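PadR family transcriptional regulator (Streptococcus pneumoniae, PDB 5ZQH) probably binds operator DNA as a dimeric winged helix-turn-helix regulator of the PadR family, controlling transcription of target genes. Local coordinates at residues W90-L93 with S94-E98; R62-P65 with D66-R70. One frame throughout, in Å; residues are numbered along the deposited sequence.

Interaction 1: residues W90-L93 with S94-E98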
loop_
_atom_site.group_PDB
_atom_site.type_symbol
_atom_site.label_atom_id
_atom_site.label_comp_id
_atom_site.label_asym_id
_atom_site.label_seq_id
_atom_site.Cartn_x
_atom_site.Cartn_y
_atom_site.Cartn_z
ATOM N N TRP A 90 -7.230 5.117 -2.260
ATOM C CA TRP A 90 -6.338 5.157 -3.417
ATOM C C TRP A 90 -6.295 6.552 -4.057
ATOM O O TRP A 90 -5.205 7.054 -4.348
ATOM C CB TRP A 90 -6.670 4.080 -4.462
ATOM C CG TRP A 90 -5.733 4.147 -5.622
ATOM C CD1 TRP A 90 -5.982 4.701 -6.853
ATOM C CD2 TRP A 90 -4.372 3.702 -5.649
ATOM N NE1 TRP A 90 -4.865 4.604 -7.653
ATOM C CE2 TRP A 90 -3.862 3.997 -6.942
ATOM C CE3 TRP A 90 -3.535 3.072 -4.714
ATOM C CZ2 TRP A 90 -2.550 3.681 -7.322
ATOM C CZ3 TRP A 90 -2.231 2.754 -5.092
ATOM C CH2 TRP A 90 -1.751 3.064 -6.390
ATOM N N ASP A 91 -7.470 7.154 -4.266
ATOM C CA ASP A 91 -7.597 8.525 -4.776
ATOM C C ASP A 91 -6.913 9.555 -3.869
ATOM O O ASP A 91 -6.261 10.482 -4.365
ATOM C CB ASP A 91 -9.073 8.900 -4.969
ATOM C CG ASP A 91 -9.695 8.272 -6.218
ATOM O OD1 ASP A 91 -9.289 7.157 -6.627
ATOM O OD2 ASP A 91 -10.619 8.897 -6.789
ATOM N N ASP A 92 -7.067 9.379 -2.552
ATOM C CA ASP A 92 -6.486 10.272 -1.546
ATOM C C ASP A 92 -4.958 10.188 -1.541
ATOM O O ASP A 92 -4.284 11.212 -1.656
ATOM C CB ASP A 92 -7.079 9.988 -0.152
ATOM C CG ASP A 92 -6.424 10.813 0.964
ATOM O OD1 ASP A 92 -6.485 12.065 0.931
ATOM O OD2 ASP A 92 -5.859 10.198 1.894
ATOM N N LEU A 93 -4.429 8.969 -1.440
ATOM C CA LEU A 93 -2.984 8.750 -1.356
ATOM C C LEU A 93 -2.240 9.075 -2.656
ATOM O O LEU A 93 -1.095 9.526 -2.605
ATOM C CB LEU A 93 -2.657 7.335 -0.846
ATOM C CG LEU A 93 -3.087 6.977 0.590
ATOM C CD1 LEU A 93 -2.979 5.477 0.833
ATOM C CD2 LEU A 93 -2.302 7.750 1.644
ATOM N N SER A 94 -2.902 8.881 -3.801
ATOM C CA SER A 94 -2.340 9.233 -5.114
ATOM C C SER A 94 -1.993 10.719 -5.227
ATOM O O SER A 94 -0.882 11.052 -5.644
ATOM C CB SER A 94 -3.271 8.811 -6.260
ATOM O OG SER A 94 -3.477 7.408 -6.260
ATOM N N GLN A 95 -2.930 11.594 -4.843
ATOM C CA GLN A 95 -2.706 13.046 -4.890
ATOM C C GLN A 95 -1.720 13.565 -3.832
ATOM O O GLN A 95 -1.017 14.550 -4.068
ATOM C CB GLN A 95 -4.023 13.849 -4.916
ATOM C CG GLN A 95 -4.761 14.006 -3.589
ATOM C CD GLN A 95 -5.691 15.215 -3.569
ATOM O OE1 GLN A 95 -6.527 15.390 -4.457
ATOM N NE2 GLN A 95 -5.554 16.051 -2.547
ATOM N N LYS A 96 -1.661 12.879 -2.688
ATOM C CA LYS A 96 -0.652 13.140 -1.651
ATOM C C LYS A 96 0.764 12.805 -2.136
ATOM O O LYS A 96 1.692 13.600 -1.950
ATOM C CB LYS A 96 -0.952 12.333 -0.379
ATOM C CG LYS A 96 -2.142 12.813 0.433
ATOM C CD LYS A 96 -2.368 11.886 1.614
ATOM C CE LYS A 96 -3.436 12.421 2.544
ATOM N NZ LYS A 96 -3.468 11.649 3.816
ATOM N N VAL A 97 0.906 11.620 -2.742
ATOM C CA VAL A 97 2.182 11.100 -3.247
ATOM C C VAL A 97 2.713 11.969 -4.392
ATOM O O VAL A 97 3.909 12.292 -4.416
ATOM C CB VAL A 97 2.080 9.591 -3.626
ATOM C CG1 VAL A 97 3.247 9.126 -4.485
ATOM C CG2 VAL A 97 2.016 8.733 -2.374
ATOM N N GLU A 98 1.818 12.346 -5.312
ATOM C CA GLU A 98 2.100 13.314 -6.388
ATOM C C GLU A 98 2.724 14.605 -5.839
ATOM O O GLU A 98 3.777 15.041 -6.324
ATOM C CB GLU A 98 0.818 13.602 -7.193
ATOM C CG GLU A 98 0.839 14.848 -8.073
ATOM C CD GLU A 98 1.319 14.570 -9.484
ATOM O OE1 GLU A 98 0.480 14.159 -10.322
ATOM O OE2 GLU A 98 2.530 14.767 -9.759
#

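Interaction 2: residues R62-P65 with D66-R70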
loop_
_atom_site.group_PDB
_atom_site.type_symbol
_atom_site.label_atom_id
_atom_site.label_comp_id
_atom_site.label_asym_id
_atom_site.label_seq_id
_atom_site.Cartn_x
_atom_site.Cartn_y
_atom_site.Cartn_z
ATOM N N ARG A 62 -20.926 -23.461 -7.923
ATOM C CA ARG A 62 -21.825 -23.401 -9.093
ATOM C C ARG A 62 -21.095 -23.719 -10.425
ATOM O O ARG A 62 -19.858 -23.642 -10.471
ATOM C CB ARG A 62 -22.620 -22.072 -9.135
ATOM C CG ARG A 62 -21.846 -20.795 -9.416
ATOM C CD ARG A 62 -22.809 -19.701 -9.860
ATOM N NE ARG A 62 -22.201 -18.374 -9.992
ATOM C CZ ARG A 62 -21.695 -17.862 -11.119
ATOM N NH1 ARG A 62 -21.684 -18.560 -12.253
ATOM N NH2 ARG A 62 -21.187 -16.637 -11.116
ATOM N N PRO A 63 -21.849 -24.089 -11.502
ATOM C CA PRO A 63 -21.177 -24.550 -12.730
ATOM C C PRO A 63 -20.465 -23.468 -13.544
ATOM O O PRO A 63 -21.085 -22.473 -13.938
ATOM C CB PRO A 63 -22.319 -25.184 -13.553
ATOM C CG PRO A 63 -23.450 -25.372 -12.600
ATOM C CD PRO A 63 -23.314 -24.248 -11.617
ATOM N N SER A 64 -19.172 -23.689 -13.796
ATOM C CA SER A 64 -18.362 -22.855 -14.694
ATOM C C SER A 64 -18.833 -22.997 -16.170
ATOM O O SER A 64 -19.637 -23.895 -16.465
ATOM C CB SER A 64 -16.867 -23.182 -14.517
ATOM O OG SER A 64 -16.558 -24.485 -14.974
ATOM N N PRO A 65 -18.352 -22.116 -17.097
ATOM C CA PRO A 65 -18.940 -22.119 -18.451
ATOM C C PRO A 65 -18.715 -23.405 -19.261
ATOM O O PRO A 65 -19.410 -23.623 -20.254
ATOM C CB PRO A 65 -18.262 -20.922 -19.142
ATOM C CG PRO A 65 -17.713 -20.085 -18.035
ATOM C CD PRO A 65 -17.301 -21.082 -16.993
ATOM N N ASP A 66 -17.766 -24.240 -18.836
ATOM C CA ASP A 66 -17.549 -25.548 -19.464
ATOM C C ASP A 66 -18.423 -26.653 -18.871
ATOM O O ASP A 66 -18.651 -27.676 -19.520
ATOM C CB ASP A 66 -16.071 -25.953 -19.418
ATOM C CG ASP A 66 -15.175 -24.969 -20.142
ATOM O OD1 ASP A 66 -14.770 -23.969 -19.507
ATOM O OD2 ASP A 66 -14.892 -25.188 -21.343
ATOM N N GLY A 67 -18.905 -26.448 -17.645
ATOM C CA GLY A 67 -19.690 -27.463 -16.942
ATOM C C GLY A 67 -19.286 -28.202 -15.672
ATOM O O GLY A 67 -20.109 -28.939 -15.121
ATOM N N PRO A 68 -18.020 -28.036 -15.209
ATOM C CA PRO A 68 -17.578 -28.349 -13.838
ATOM C C PRO A 68 -17.862 -27.273 -12.794
ATOM O O PRO A 68 -17.749 -26.076 -13.082
ATOM C CB PRO A 68 -16.068 -28.536 -13.994
ATOM C CG PRO A 68 -15.920 -29.057 -15.378
ATOM C CD PRO A 68 -16.936 -28.298 -16.179
ATOM N N ASP A 69 -18.236 -27.724 -11.595
ATOM C CA ASP A 69 -18.513 -26.847 -10.463
ATOM C C ASP A 69 -17.234 -26.225 -9.915
ATOM O O ASP A 69 -16.261 -26.927 -9.610
ATOM C CB ASP A 69 -19.253 -27.603 -9.349
ATOM C CG ASP A 69 -20.755 -27.700 -9.585
ATOM O OD1 ASP A 69 -21.305 -26.967 -10.440
ATOM O OD2 ASP A 69 -21.395 -28.521 -8.896
ATOM N N ARG A 70 -17.253 -24.900 -9.810
ATOM C CA ARG A 70 -16.158 -24.139 -9.232
ATOM C C ARG A 70 -16.697 -23.283 -8.091
ATOM O O ARG A 70 -17.896 -23.001 -8.038
ATOM C CB ARG A 70 -15.481 -23.273 -10.305
ATOM C CG ARG A 70 -14.681 -24.035 -11.366
ATOM C CD ARG A 70 -13.310 -24.478 -10.861
ATOM N NE ARG A 70 -12.723 -25.524 -11.696
ATOM C CZ ARG A 70 -12.970 -26.830 -11.569
ATOM N NH1 ARG A 70 -13.803 -27.283 -10.637
ATOM N NH2 ARG A 70 -12.384 -27.698 -12.383
#

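Interaction 1: residues W90-L93 with S94-E98
Along the C-terminal helix 77-101, the element through which PadR proteins typically dimerise, residues one turn apart meet: Trp90 with Ser94 and Asp92 with Lys96. The Ser94 hydroxyl folds back on the turn before it: with OG beside its own backbone N and anti to the carbonyl carbon (chi1 -61°), it donates to Trp90 O over 2.6 Å. Ser94 N donates to Trp90 O as well, at 3.0 Å. The two donors arrive from opposite faces of the carbonyl plane, the hydroxyl 35° out of it, so one carbonyl is gripped twice. The same hydroxyl oxygen lies over one face of the Trp90 indole, offset toward the rim and 3.4 Å above the ring plane.

The indole lies at the dimer interface, stacked with Trp90 of the second subunit and packed on its Val97; this chain's Val97 meets Trp87 of that subunit. Leu93 packs there on Leu5 of the second subunit, and its carbonyl O receives Val97 N at 2.9 Å in a regular helical bond. On the more solvent-accessible side, Asp92 and Lys96 form a loose salt bridge, OD2 to NZ 3.4 Å, the hydrogen bond within it weak. The lysine chain is extended beyond CG and runs obliquely over the carboxylate, so CE comes as near to Asp92 OD2 as NZ does. Its CD also grazes Leu93 CD2 at 4.1 Å. Lys96 makes a cation-pi contact with Phe36 of the second subunit, which links this charged side of the helix to the partner chain as well.

Interaction 2: residues R62-P65 with D66-R70
Pro68 O is held by two donors from Ser64, the backbone N at 2.9 Å and OG at 2.7 Å. The hydroxyl bond lies in the carbonyl plane on a lone pair, whereas the amide comes in tilted 34° from it. Ser64 OG reaches that oxygen because it sits between its own backbone N and carbonyl carbon (chi1 68°). Next to it, Arg62 and Arg70 form an antiparallel hydrogen-bonded pair, Arg62 N to Arg70 O 3.1 Å and Arg70 N to Arg62 O 3.0 Å. A type I turn from Ser64 to Gly67 closes the end, with Gly67 N donating to Ser64 O at 2.9 Å, and Gly67 adopts a positive phi. This is the tip of the beta hairpin of strands 57-63 and 69-75, the wing of the winged-helix fold.

On one face Pro63 and Asp69 lie side by side, Asp69 OD1 3.4 Å from Pro63 CG. On the face that carries Arg62 and Arg70, Arg70 CG reaches Ser64 CB in the loop at 3.9 Å, and Tyr23 touches both Ser64 and Arg70. Arg62 turns its guanidinium to a salt bridge with Glu21 and a cation-pi contact with Tyr72. Backbone bonds and one serine hydroxyl thus fix the shape of the tip, while its charged groups make no salt bridge across the turn.

Both contacts are local, each within one continuous piece of chain, yet they lie on opposite sides of the chain's centre, their own centres about 40 Å apart. Interaction 1 lies on helix 77-101 and is partly buried, its apolar side facing the second subunit; interaction 2 is a surface contact at a hairpin end, touched by no other chain of the assembly. Strand 69-75 leads directly into helix 77-101, so the wing and the dimerisation helix are consecutive elements. In each, a serine hydroxyl doubles up on a carbonyl already hydrogen-bonded to that serine's own amide. Around this shared feature, 90-98 adds a loose salt bridge and offers aromatic and aliphatic groups to the second subunit, whereas 62-70 relies on strand pairing and a tight turn.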